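Local structure of regulatory protein MarR (Planctomyces limnophilus, 3U2R) at residues N50-L55 against V106-A111. The protein probably acts as a MarR-type transcription factor that binds DNA through a winged helix-turn-helix domain. Sequence-based numbering, arbitrary orientation.
Sequences NTLRLL and VALTDA
L55 and L108 are the nearest residues by CA position across helix 50-55 and strand 106-108, their CA atoms 5.7 Å apart. The two axes run almost perpendicular, at 83° and with 7.9 Å between them, so the strand passes across the helix. The backbones are joined there through a water, which donates to L55 O and accepts from L108 N, each at 2.8 Å.

The side chains illustrate how leucines one helical turn apart can seat a strand. With CG anti to the carbonyl carbon (chi1 -62°), L55 directs both methyls to V106: CD1 meets CG1 of V106 at 3.7 Å, while CD2 rests against V106 O at 3.4 Å. Its CB packs on L108 CG. The end of L108 turns toward the helix and lies near the carbonyl oxygen of L52; its CD2 meets L52 CD2 at 3.4 Å, a tight contact between side chains set at about a right angle. An alanine in place of L108 would probably leave L52 CD2 without its partner on the strand and open a gap beside L55 CB, where L108 CG had packed.

This buried apolar packing belongs to the winged helix-turn-helix domain. V92 of strand 92-97 touches L52, L55 and V106, I68 of helix 65-71 adjoins L55 and V106, and L116 of helix 110-148 packs against both L52 and L108, joining the wing sheet to the helices.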
loop_
_atom_site.group_PDB
_atom_site.type_symbol
_atom_site.label_atom_id
_atom_site.label_comp_id
_atom_site.label_asym_id
_atom_site.label_seq_id
_atom_site.Cartn_x
_atom_site.Cartn_y
_atom_site.Cartn_z
ATOM N N ASN A 50 12.079 25.200 -6.151
ATOM C CA ASN A 50 13.326 24.830 -5.477
ATOM C C ASN A 50 14.240 26.060 -5.315
ATOM O O ASN A 50 14.763 26.276 -4.247
ATOM C CB ASN A 50 14.038 23.731 -6.223
ATOM C CG ASN A 50 13.377 22.390 -6.090
ATOM O OD1 ASN A 50 12.517 22.162 -5.253
ATOM N ND2 ASN A 50 13.893 21.438 -6.796
ATOM N N THR A 51 14.273 26.941 -6.288
ATOM C CA THR A 51 14.995 28.232 -6.173
ATOM C C THR A 51 14.339 29.121 -5.113
ATOM O O THR A 51 15.002 29.627 -4.205
ATOM C CB THR A 51 15.019 28.918 -7.534
ATOM O OG1 THR A 51 15.630 28.043 -8.492
ATOM C CG2 THR A 51 15.745 30.216 -7.505
ATOM N N LEU A 52 13.022 29.287 -5.179
ATOM C CA LEU A 52 12.383 30.113 -4.182
ATOM C C LEU A 52 12.604 29.561 -2.773
ATOM O O LEU A 52 12.897 30.341 -1.897
ATOM C CB LEU A 52 10.882 30.249 -4.472
ATOM C CG LEU A 52 10.480 30.991 -5.784
ATOM C CD1 LEU A 52 8.979 30.851 -6.081
ATOM C CD2 LEU A 52 10.780 32.510 -5.713
ATOM N N ARG A 53 12.512 28.239 -2.554
ATOM C CA ARG A 53 12.728 27.627 -1.223
ATOM C C ARG A 53 14.148 27.839 -0.735
ATOM O O ARG A 53 14.382 28.020 0.455
ATOM C CB ARG A 53 12.456 26.114 -1.267
ATOM C CG ARG A 53 10.993 25.700 -1.201
ATOM C CD ARG A 53 10.556 25.453 0.222
ATOM N NE ARG A 53 11.386 24.476 0.945
ATOM C CZ ARG A 53 11.296 23.147 0.860
ATOM N NH1 ARG A 53 10.401 22.581 0.063
ATOM N NH2 ARG A 53 12.106 22.375 1.573
ATOM N N LEU A 54 15.095 27.716 -1.649
ATOM C CA LEU A 54 16.517 27.933 -1.344
ATOM C C LEU A 54 16.712 29.412 -0.946
ATOM O O LEU A 54 17.387 29.697 0.042
ATOM C CB LEU A 54 17.347 27.567 -2.593
ATOM C CG LEU A 54 18.849 27.735 -2.570
ATOM C CD1 LEU A 54 19.502 26.816 -1.520
ATOM C CD2 LEU A 54 19.428 27.376 -3.911
ATOM N N LEU A 55 16.044 30.350 -1.648
ATOM C CA LEU A 55 16.218 31.744 -1.275
ATOM C C LEU A 55 15.538 32.077 0.053
ATOM O O LEU A 55 15.992 32.991 0.741
ATOM C CB LEU A 55 15.782 32.715 -2.395
ATOM C CG LEU A 55 16.585 32.569 -3.681
ATOM C CD1 LEU A 55 16.089 33.519 -4.736
ATOM C CD2 LEU A 55 18.048 32.760 -3.441
ATOM N N VAL A 106 20.614 37.234 -5.819
ATOM C CA VAL A 106 19.156 37.164 -5.922
ATOM C C VAL A 106 18.623 36.870 -4.534
ATOM O O VAL A 106 19.102 35.921 -3.927
ATOM C CB VAL A 106 18.785 36.016 -6.917
ATOM C CG1 VAL A 106 17.282 35.990 -7.205
ATOM C CG2 VAL A 106 19.582 36.141 -8.210
ATOM N N ALA A 107 17.610 37.622 -4.075
ATOM C CA ALA A 107 16.944 37.411 -2.806
ATOM C C ALA A 107 15.425 37.292 -3.041
ATOM O O ALA A 107 14.853 37.838 -4.011
ATOM C CB ALA A 107 17.259 38.597 -1.870
ATOM N N LEU A 108 14.757 36.650 -2.111
ATOM C CA LEU A 108 13.292 36.597 -2.162
ATOM C C LEU A 108 12.723 37.961 -1.814
ATOM O O LEU A 108 13.371 38.697 -1.089
ATOM C CB LEU A 108 12.721 35.618 -1.116
ATOM C CG LEU A 108 12.365 34.219 -1.423
ATOM C CD1 LEU A 108 11.476 33.692 -0.326
ATOM C CD2 LEU A 108 11.699 34.048 -2.777
ATOM N N THR A 109 11.546 38.290 -2.334
ATOM C CA THR A 109 10.755 39.507 -1.995
ATOM C C THR A 109 9.636 39.096 -1.081
ATOM O O THR A 109 9.412 37.895 -0.896
ATOM C CB THR A 109 10.160 40.119 -3.245
ATOM O OG1 THR A 109 9.324 39.133 -3.846
ATOM C CG2 THR A 109 11.207 40.568 -4.215
ATOM N N ASP A 110 8.845 40.048 -0.605
ATOM C CA ASP A 110 7.663 39.697 0.192
ATOM C C ASP A 110 6.682 38.852 -0.601
ATOM O O ASP A 110 6.050 37.960 -0.040
ATOM C CB ASP A 110 6.930 40.937 0.679
ATOM C CG ASP A 110 7.641 41.688 1.802
ATOM O OD1 ASP A 110 8.718 41.233 2.239
ATOM O OD2 ASP A 110 7.069 42.655 2.311
ATOM N N ALA A 111 6.534 39.147 -1.898
ATOM C CA ALA A 111 5.594 38.399 -2.717
ATOM C C ALA A 111 6.088 37.007 -3.024
ATOM O O ALA A 111 5.250 36.127 -3.160
ATOM C CB ALA A 111 5.305 39.149 -4.001
HETATM O O HOH W 1 16.391 35.625 -0.046
#